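Beta-glucosidase (Saccharopolyspora erythraea D, PDB 5M6G) probably hydrolyses terminal, non-reducing beta-D-glucosyl residues, releasing beta-D-glucose, as a member of glycosyl hydrolase family 3. Local coordinates at residues V274-S279 against K285-T290; V296-L301 against G335-M340; K231-D236 against P261-A266. All coordinates share one frame; numbering follows the deposited sequence.

In the fold
All three contacts lie in the N-terminal, TIM-barrel-type domain, and follow one another along the chain in the order 3, 1, 2, near the sorbitol pocket. Contact 3 and contact 1, with centres about 11 Å apart, share the parallel sheet: strands 229-233 and 273-276 are neighbours, and Met275 O lies 2.8 Å from Tyr233 N. Contact 1 and contact 2 have centres about 9 Å apart and join through Ile336, whose CD1 packs 3.4 Å from His287 CD2. Contacts 2 and 3, about 12 Å apart between centres, meet where Leu301 lies on Arg264. Lys231 and His232 of contact 3 bind the sorbitol directly; Met275 and Met340 touch it from the other two contacts.

Contact 1: residues V274-S279 against K285-T290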
loop_
_atom_site.group_PDB
_atom_site.type_symbol
_atom_site.label_atom_id
_atom_site.label_comp_id
_atom_site.label_asym_id
_atom_site.label_seq_id
_atom_site.Cartn_x
_atom_site.Cartn_y
_atom_site.Cartn_z
ATOM N N VAL A 274 12.519 -1.942 6.195
ATOM C CA VAL A 274 11.393 -1.877 7.124
ATOM C C VAL A 274 11.140 -0.407 7.429
ATOM O O VAL A 274 12.083 0.339 7.723
ATOM C CB VAL A 274 11.663 -2.667 8.425
ATOM C CG1 VAL A 274 10.612 -2.350 9.463
ATOM C CG2 VAL A 274 11.693 -4.167 8.146
ATOM N N MET A 275 9.881 0.017 7.347
ATOM C CA MET A 275 9.510 1.393 7.654
ATOM C C MET A 275 8.858 1.456 9.032
ATOM O O MET A 275 7.976 0.648 9.344
ATOM C CB MET A 275 8.558 1.968 6.601
ATOM C CG MET A 275 8.233 3.416 6.893
ATOM S SD MET A 275 7.026 4.148 5.784
ATOM C CE MET A 275 7.875 3.966 4.225
ATOM N N VAL A 276 9.301 2.419 9.864
ATOM C CA VAL A 276 8.775 2.543 11.225
ATOM C C VAL A 276 7.454 3.312 11.213
ATOM O O VAL A 276 7.198 4.141 10.334
ATOM C CB VAL A 276 9.826 3.215 12.135
ATOM C CG1 VAL A 276 9.339 3.288 13.595
ATOM C CG2 VAL A 276 11.131 2.446 12.053
ATOM N N SER A 277 6.601 3.045 12.209
ATOM C CA SER A 277 5.271 3.631 12.279
ATOM C C SER A 277 5.254 4.967 13.019
ATOM O O SER A 277 5.999 5.184 13.979
ATOM C CB SER A 277 4.299 2.684 12.976
ATOM O OG SER A 277 3.068 3.349 13.218
ATOM N N TYR A 278 4.367 5.857 12.560
ATOM C CA TYR A 278 4.032 7.066 13.308
ATOM C C TYR A 278 3.459 6.750 14.683
ATOM O O TYR A 278 3.541 7.587 15.587
ATOM C CB TYR A 278 2.974 7.882 12.576
ATOM C CG TYR A 278 3.352 8.634 11.337
ATOM C CD1 TYR A 278 4.525 9.370 11.252
ATOM C CD2 TYR A 278 2.478 8.647 10.248
ATOM C CE1 TYR A 278 4.833 10.084 10.085
ATOM C CE2 TYR A 278 2.768 9.347 9.094
ATOM C CZ TYR A 278 3.936 10.064 9.015
ATOM O OH TYR A 278 4.186 10.752 7.859
ATOM N N SER A 279 2.829 5.587 14.838
ATOM C CA SER A 279 2.050 5.294 16.038
ATOM C C SER A 279 2.966 5.091 17.247
ATOM O O SER A 279 4.197 5.130 17.151
ATOM C CB SER A 279 1.166 4.073 15.801
ATOM O OG SER A 279 1.937 2.926 15.507
ATOM N N LYS A 285 6.568 6.604 21.464
ATOM C CA LYS A 285 6.616 6.758 20.011
ATOM C C LYS A 285 7.511 5.697 19.384
ATOM O O LYS A 285 8.635 5.467 19.843
ATOM C CB LYS A 285 7.136 8.147 19.642
ATOM C CG LYS A 285 6.202 9.301 19.949
ATOM C CD LYS A 285 5.094 9.420 18.912
ATOM C CE LYS A 285 4.112 10.531 19.268
ATOM N NZ LYS A 285 3.060 10.726 18.203
ATOM N N LEU A 286 7.022 5.057 18.315
ATOM C CA LEU A 286 7.825 4.020 17.672
ATOM C C LEU A 286 9.143 4.587 17.149
ATOM O O LEU A 286 10.190 3.939 17.263
ATOM C CB LEU A 286 7.031 3.345 16.551
ATOM C CG LEU A 286 6.498 1.942 16.893
ATOM C CD1 LEU A 286 7.624 0.908 17.024
ATOM C CD2 LEU A 286 5.647 1.967 18.156
ATOM N N HIS A 287 9.121 5.816 16.620
ATOM C CA HIS A 287 10.333 6.433 16.078
ATOM C C HIS A 287 11.364 6.799 17.145
ATOM O O HIS A 287 12.469 7.219 16.789
ATOM C CB HIS A 287 9.967 7.659 15.255
ATOM C CG HIS A 287 9.536 7.313 13.863
ATOM N ND1 HIS A 287 8.302 6.763 13.584
ATOM C CD2 HIS A 287 10.198 7.369 12.682
ATOM C CE1 HIS A 287 8.212 6.523 12.287
ATOM N NE2 HIS A 287 9.350 6.882 11.718
ATOM N N ALA A 288 11.048 6.651 18.425
ATOM C CA ALA A 288 12.054 6.804 19.474
ATOM C C ALA A 288 12.289 5.516 20.244
ATOM O O ALA A 288 12.998 5.537 21.256
ATOM C CB ALA A 288 11.668 7.923 20.449
ATOM N N SER A 289 11.730 4.390 19.795
ATOM C CA SER A 289 11.757 3.155 20.581
ATOM C C SER A 289 13.030 2.387 20.262
ATOM O O SER A 289 13.074 1.553 19.356
ATOM C CB SER A 289 10.521 2.306 20.320
ATOM O OG SER A 289 10.620 1.078 21.037
ATOM N N THR A 290 14.085 2.666 21.028
ATOM C CA THR A 290 15.294 1.861 20.919
ATOM C C THR A 290 14.984 0.382 21.121
ATOM O O THR A 290 15.546 -0.482 20.435
ATOM C CB THR A 290 16.328 2.343 21.942
ATOM O OG1 THR A 290 16.510 3.759 21.803
ATOM C CG2 THR A 290 17.664 1.655 21.725
HETATM O O HOH W 1 6.660 7.488 16.184
HETATM O O HOH W 2 3.824 10.407 15.528
#
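Val276 and His287 meet where strand 273-276 of the TIM-barrel-type domain runs out into a loop that folds back on itself before helix 290-300. The valine lies over one face of the imidazole: CG1 sits 3.8 Å from the ring centroid, only 18° off the normal, a CH-pi contact displaced somewhat toward the rim. CG1 is placed there by standing anti to the backbone N (chi1 -177°). The ring edge faces Ser277, whose carbonyl O receives a weak bond from His287 ND1, short at 2.8 Å but bent to 124° at the hydrogen. A straighter link closes the loop a little farther on, where Leu286 N donates to Ser279 O over 3.1 Å with the donor in the carbonyl plane. Leu286 CB lies against both carbonyl oxygens, 3.3 Å from Ser277 O and 3.4 Å from Ser279 O, and packs on Val276 CG1.

Water takes up part of the remaining backbone polarity. One molecule donates to Ser277 O and accepts from His287 N, and another joins the Tyr278 carbonyl to the ammonium of Lys285, whose chain bends at chi2 on its way there.

In the next shell, His287 NE2 is hydrogen-bonded to the backbone N of Asp310, a sorbitol-binding residue, and Tyr278 OH to Tyr311 O. The imidazole is held at NE2 by Asp310 N and more weakly at ND1 by Ser277 O, which should limit its rotation and connects this loop to the loop carrying Asp310. Beside the strand end a glycerol, probably from the crystallisation liquor, is hydrogen-bonded to Ser277 OG and Tyr278 N. Ser277 OG is also hydrogen-bonded to Ser279 OG at 2.6 Å, where either could be the donor.

Contact 2: residues V296-L301 against G335-M340; sequences VLKGEL and GIDMFM
Lys298 reaches from helix 290-300 to Gly335 and Asp337, and its ammonium carries the whole polar contact. The salt bridge is to the carboxylate: Lys298 NZ lies 2.7 Å from Asp337 OD1, on the syn side and 18° out of the carboxylate plane. The two side chains approach from opposite directions, the lysine extended beyond CG to span the gap from its helix.

A second hydrogen bond runs from Lys298 NZ to Gly335 O at 2.8 Å, with the donor tilted 19° from the carbonyl plane. The methylene next to the ammonium shares this approach, Lys298 CE lying 3.2 Å from Gly335 O. Gly335 ends helix 325-334 in a Schellman motif, and its positive phi (112°) suits a residue without a side chain.

Lys298 and Asp337 are both buried, and further charges surround them. Lys298 NZ has another salt bridge to Asp368, while Asp337 OD1 is shared with Arg365 and OD2 accepts from the backbone N of Val307. The two acids probably offset the closeness of Lys298 to Arg365 and Arg372.

The contact ties helix 290-300 to the turn in which the chain leaves the next helix for strand 339-341, an ionic network on the outer, helical layer of the alpha/beta barrel domain of family 3 glycosidases.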
loop_
_atom_site.group_PDB
_atom_site.type_symbol
_atom_site.label_atom_id
_atom_site.label_comp_id
_atom_site.label_asym_id
_atom_site.label_seq_id
_atom_site.Cartn_x
_atom_site.Cartn_y
_atom_site.Cartn_z
ATOM N N VAL A 296 14.658 -5.251 19.339
ATOM C CA VAL A 296 13.815 -6.328 18.826
ATOM C C VAL A 296 14.001 -6.521 17.324
ATOM O O VAL A 296 14.294 -7.629 16.867
ATOM C CB VAL A 296 12.342 -6.078 19.210
ATOM C CG1 VAL A 296 11.429 -7.142 18.599
ATOM C CG2 VAL A 296 12.210 -6.068 20.739
ATOM N N LEU A 297 13.881 -5.455 16.526
ATOM C CA LEU A 297 13.910 -5.633 15.075
ATOM C C LEU A 297 15.308 -5.990 14.580
ATOM O O LEU A 297 15.505 -7.022 13.932
ATOM C CB LEU A 297 13.399 -4.375 14.378
ATOM C CG LEU A 297 13.546 -4.369 12.850
ATOM C CD1 LEU A 297 12.726 -5.483 12.209
ATOM C CD2 LEU A 297 13.104 -3.028 12.341
ATOM N N LYS A 298 16.289 -5.130 14.854
ATOM C CA LYS A 298 17.648 -5.405 14.399
ATOM C C LYS A 298 18.279 -6.539 15.196
ATOM O O LYS A 298 18.993 -7.378 14.633
ATOM C CB LYS A 298 18.502 -4.141 14.499
ATOM C CG LYS A 298 18.216 -3.122 13.406
ATOM C CD LYS A 298 19.188 -1.956 13.473
ATOM C CE LYS A 298 18.989 -1.002 12.301
ATOM N NZ LYS A 298 19.994 0.110 12.342
ATOM N N GLY A 299 18.016 -6.595 16.497
ATOM C CA GLY A 299 18.701 -7.553 17.344
ATOM C C GLY A 299 18.026 -8.905 17.344
ATOM O O GLY A 299 18.503 -9.853 16.713
ATOM N N GLU A 300 16.883 -8.987 18.028
ATOM C CA GLU A 300 16.222 -10.272 18.223
ATOM C C GLU A 300 15.781 -10.885 16.899
ATOM O O GLU A 300 15.983 -12.084 16.668
ATOM C CB GLU A 300 15.035 -10.107 19.165
ATOM C CG GLU A 300 14.308 -11.408 19.402
ATOM C CD GLU A 300 13.021 -11.236 20.175
ATOM O OE1 GLU A 300 12.944 -10.317 21.018
ATOM O OE2 GLU A 300 12.087 -12.026 19.919
ATOM N N LEU A 301 15.169 -10.082 16.015
ATOM C CA LEU A 301 14.745 -10.577 14.711
ATOM C C LEU A 301 15.885 -10.617 13.705
ATOM O O LEU A 301 15.692 -11.131 12.595
ATOM C CB LEU A 301 13.600 -9.720 14.144
ATOM C CG LEU A 301 12.306 -9.697 14.968
ATOM C CD1 LEU A 301 11.131 -9.073 14.206
ATOM C CD2 LEU A 301 11.959 -11.089 15.440
ATOM N N GLY A 335 17.812 3.610 16.335
ATOM C CA GLY A 335 18.248 2.607 15.385
ATOM C C GLY A 335 17.763 2.804 13.956
ATOM O O GLY A 335 18.043 1.947 13.113
ATOM N N ILE A 336 17.053 3.893 13.652
ATOM C CA ILE A 336 16.608 4.142 12.281
ATOM C C ILE A 336 17.797 4.552 11.414
ATOM O O ILE A 336 18.672 5.315 11.841
ATOM C CB ILE A 336 15.492 5.204 12.274
ATOM C CG1 ILE A 336 14.264 4.665 13.013
ATOM C CG2 ILE A 336 15.102 5.611 10.835
ATOM C CD1 ILE A 336 13.100 5.632 13.069
ATOM N N ASP A 337 17.835 4.048 10.183
ATOM C CA ASP A 337 18.981 4.243 9.293
ATOM C C ASP A 337 18.814 5.398 8.320
ATOM O O ASP A 337 19.791 6.095 8.021
ATOM C CB ASP A 337 19.247 2.968 8.493
ATOM C CG ASP A 337 19.454 1.766 9.376
ATOM O OD1 ASP A 337 20.283 1.846 10.312
ATOM O OD2 ASP A 337 18.769 0.746 9.152
ATOM N N MET A 338 17.612 5.592 7.780
ATOM C CA MET A 338 17.370 6.603 6.761
ATOM C C MET A 338 16.133 7.396 7.148
ATOM O O MET A 338 15.158 6.835 7.656
ATOM C CB MET A 338 17.183 5.968 5.379
ATOM C CG MET A 338 16.850 6.970 4.281
ATOM S SD MET A 338 16.921 6.238 2.639
ATOM C CE MET A 338 18.693 6.261 2.335
ATOM N N PHE A 339 16.167 8.701 6.907
ATOM C CA PHE A 339 15.130 9.588 7.410
ATOM C C PHE A 339 14.402 10.252 6.257
ATOM O O PHE A 339 15.004 10.982 5.458
ATOM C CB PHE A 339 15.731 10.585 8.395
ATOM C CG PHE A 339 16.206 9.904 9.634
ATOM C CD1 PHE A 339 17.434 9.261 9.651
ATOM C CD2 PHE A 339 15.369 9.788 10.731
ATOM C CE1 PHE A 339 17.842 8.567 10.777
ATOM C CE2 PHE A 339 15.771 9.112 11.851
ATOM C CZ PHE A 339 16.999 8.498 11.877
ATOM N N MET A 340 13.110 9.957 6.165
ATOM C CA MET A 340 12.256 10.421 5.082
ATOM C C MET A 340 11.701 11.785 5.463
ATOM O O MET A 340 11.030 11.915 6.492
ATOM C CB MET A 340 11.125 9.420 4.845
ATOM C CG MET A 340 10.206 9.766 3.679
ATOM S SD MET A 340 8.746 8.693 3.696
ATOM C CE MET A 340 9.496 7.087 3.504
#

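Contact 3: residues K231-D236 against P261-A266. With SOR (sorbitol), chain L.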
loop_
_atom_site.group_PDB
_atom_site.type_symbol
_atom_site.label_atom_id
_atom_site.label_comp_id
_atom_site.label_asym_id
_atom_site.label_seq_id
_atom_site.Cartn_x
_atom_site.Cartn_y
_atom_site.Cartn_z
ATOM N N LYS A 231 5.965 -2.510 6.263
ATOM C CA LYS A 231 5.510 -1.342 7.026
ATOM C C LYS A 231 4.138 -1.604 7.672
ATOM O O LYS A 231 3.411 -2.493 7.233
ATOM C CB LYS A 231 5.438 -0.103 6.120
ATOM C CG LYS A 231 4.298 -0.114 5.100
ATOM C CD LYS A 231 4.429 1.050 4.095
ATOM C CE LYS A 231 3.129 1.213 3.265
ATOM N NZ LYS A 231 3.219 2.390 2.337
ATOM N N HIS A 232 3.767 -0.850 8.706
ATOM C CA HIS A 232 4.637 0.060 9.437
ATOM C C HIS A 232 4.972 -0.570 10.796
ATOM O O HIS A 232 4.079 -0.970 11.549
ATOM C CB HIS A 232 3.972 1.420 9.642
ATOM C CG HIS A 232 3.366 1.996 8.399
ATOM N ND1 HIS A 232 2.134 1.602 7.919
ATOM C CD2 HIS A 232 3.815 2.948 7.546
ATOM C CE1 HIS A 232 1.854 2.279 6.817
ATOM N NE2 HIS A 232 2.855 3.105 6.572
ATOM N N TYR A 233 6.264 -0.642 11.098
ATOM C CA TYR A 233 6.775 -1.301 12.295
ATOM C C TYR A 233 6.626 -0.424 13.537
ATOM O O TYR A 233 7.202 0.659 13.568
ATOM C CB TYR A 233 8.266 -1.651 12.074
ATOM C CG TYR A 233 8.868 -2.445 13.208
ATOM C CD1 TYR A 233 8.786 -3.830 13.221
ATOM C CD2 TYR A 233 9.491 -1.812 14.277
ATOM C CE1 TYR A 233 9.307 -4.574 14.277
ATOM C CE2 TYR A 233 10.015 -2.550 15.348
ATOM C CZ TYR A 233 9.922 -3.930 15.329
ATOM O OH TYR A 233 10.430 -4.697 16.351
ATOM N N VAL A 234 5.874 -0.846 14.564
ATOM C CA VAL A 234 5.047 -2.053 14.578
ATOM C C VAL A 234 3.800 -1.730 15.396
ATOM O O VAL A 234 3.852 -0.924 16.327
ATOM C CB VAL A 234 5.808 -3.290 15.149
ATOM C CG1 VAL A 234 6.397 -2.993 16.532
ATOM C CG2 VAL A 234 4.907 -4.537 15.190
ATOM N N GLY A 235 2.673 -2.336 15.029
ATOM C CA GLY A 235 1.422 -2.111 15.731
ATOM C C GLY A 235 0.529 -1.050 15.135
ATOM O O GLY A 235 -0.396 -0.592 15.815
ATOM N N ASP A 236 0.779 -0.631 13.887
ATOM C CA ASP A 236 -0.032 0.435 13.305
ATOM C C ASP A 236 -1.511 0.040 13.214
ATOM O O ASP A 236 -2.385 0.906 13.306
ATOM C CB ASP A 236 0.534 0.845 11.932
ATOM C CG ASP A 236 0.773 -0.339 10.994
ATOM O OD1 ASP A 236 0.800 -1.502 11.445
ATOM O OD2 ASP A 236 0.954 -0.097 9.787
ATOM N N PRO A 261 4.364 -10.918 13.929
ATOM C CA PRO A 261 4.680 -12.086 13.078
ATOM C C PRO A 261 4.814 -11.745 11.601
ATOM O O PRO A 261 5.691 -12.314 10.930
ATOM C CB PRO A 261 3.500 -13.038 13.333
ATOM C CG PRO A 261 3.149 -12.752 14.759
ATOM C CD PRO A 261 3.269 -11.251 14.864
ATOM N N PRO A 262 3.976 -10.864 11.032
ATOM C CA PRO A 262 4.180 -10.535 9.608
ATOM C C PRO A 262 5.534 -9.906 9.325
ATOM O O PRO A 262 6.081 -10.105 8.233
ATOM C CB PRO A 262 3.033 -9.566 9.301
ATOM C CG PRO A 262 1.956 -9.980 10.253
ATOM C CD PRO A 262 2.721 -10.261 11.526
ATOM N N PHE A 263 6.099 -9.166 10.276
ATOM C CA PHE A 263 7.455 -8.662 10.083
ATOM C C PHE A 263 8.472 -9.796 10.081
ATOM O O PHE A 263 9.397 -9.797 9.263
ATOM C CB PHE A 263 7.787 -7.623 11.152
ATOM C CG PHE A 263 7.093 -6.321 10.929
ATOM C CD1 PHE A 263 7.571 -5.427 9.970
ATOM C CD2 PHE A 263 5.919 -6.022 11.613
ATOM C CE1 PHE A 263 6.907 -4.225 9.738
ATOM C CE2 PHE A 263 5.242 -4.837 11.383
ATOM C CZ PHE A 263 5.733 -3.935 10.437
ATOM N N ARG A 264 8.312 -10.773 10.979
ATOM C CA ARG A 264 9.210 -11.926 11.000
ATOM C C ARG A 264 9.199 -12.653 9.659
ATOM O O ARG A 264 10.255 -12.999 9.117
ATOM C CB ARG A 264 8.802 -12.877 12.134
ATOM C CG ARG A 264 9.909 -13.748 12.678
ATOM C CD ARG A 264 9.381 -14.728 13.738
ATOM N NE ARG A 264 8.910 -14.077 14.960
ATOM C CZ ARG A 264 9.698 -13.786 15.990
ATOM N NH1 ARG A 264 10.990 -14.081 15.930
ATOM N NH2 ARG A 264 9.205 -13.206 17.079
ATOM N N GLU A 265 8.000 -12.898 9.110
ATOM C CA GLU A 265 7.889 -13.564 7.815
ATOM C C GLU A 265 8.501 -12.734 6.694
ATOM O O GLU A 265 9.133 -13.280 5.782
ATOM C CB GLU A 265 6.423 -13.858 7.493
ATOM C CG GLU A 265 5.962 -15.232 7.943
ATOM C CD GLU A 265 6.679 -16.342 7.205
ATOM O OE1 GLU A 265 6.410 -16.523 5.996
ATOM O OE2 GLU A 265 7.519 -17.022 7.837
ATOM N N ALA A 266 8.279 -11.420 6.709
ATOM C CA ALA A 266 8.850 -10.588 5.651
ATOM C C ALA A 266 10.368 -10.629 5.711
ATOM O O ALA A 266 11.039 -10.707 4.677
ATOM C CB ALA A 266 8.339 -9.152 5.768
HETATM C C1 SOR L . 3.373 5.322 4.425
HETATM C C2 SOR L . 3.795 5.973 3.120
HETATM C C3 SOR L . 3.982 7.470 3.352
HETATM C C4 SOR L . 4.055 8.226 2.029
HETATM C C5 SOR L . 3.683 9.706 2.165
HETATM C C6 SOR L . 3.439 10.264 0.766
HETATM O O1 SOR L . 2.685 4.120 4.180
HETATM O O2 SOR L . 5.006 5.393 2.666
HETATM O O3 SOR L . 5.170 7.659 4.075
HETATM O O4 SOR L . 5.355 8.113 1.486
HETATM O O5 SOR L . 2.534 9.896 2.980
HETATM O O6 SOR L . 2.721 11.477 0.835
#
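Phe263 and Tyr233 form the aromatic part of this contact, a T-shaped pair in which the edge of the tyrosine points at the face of the phenylalanine. The centroids are 5.1 Å apart and the planes stand at 84°, with Tyr233 CD1 above the middle of the Phe263 ring. The tyrosine hydroxyl lies beyond, hydrogen-bonded to Leu292 O at helix 290-300.

The rest of the Phe263 ring is gripped by apolar contacts with strand 229-233 and the residue after it. Phe263 CZ presses on the backbone, 3.4 Å from Tyr233 CA, and His232 C lies near the ring plane at its edge. Val234 adds CG2, 3.8 Å from Phe263 CE2; that methyl stands anti to the valine's own backbone N.

Polar contacts lie on the far side of the strand. Asp236 OD2 takes two bonds from His232: ND1 arrives over 2.8 Å on the anti side, nearly in the imidazole plane, and the backbone N comes from above the carboxylate plane. They hold the ring in place, while CG of Lys231 covers one of its faces. His232 NE2 is hydrogen-bonded to sorbitol O1, where either could be the donor; Lys231 NZ donates to the same oxygen, each at 2.6 Å. Lys231 NZ has a second bond, to Phe178 O.

Cis peptides precede both His232 and Val234, kinking the chain where it leaves the sheet. Helix 261-268 packs behind a strand whose Lys-His pair faces the sugar-binding pocket, as in the subsite -1 of family 3 glycosidases.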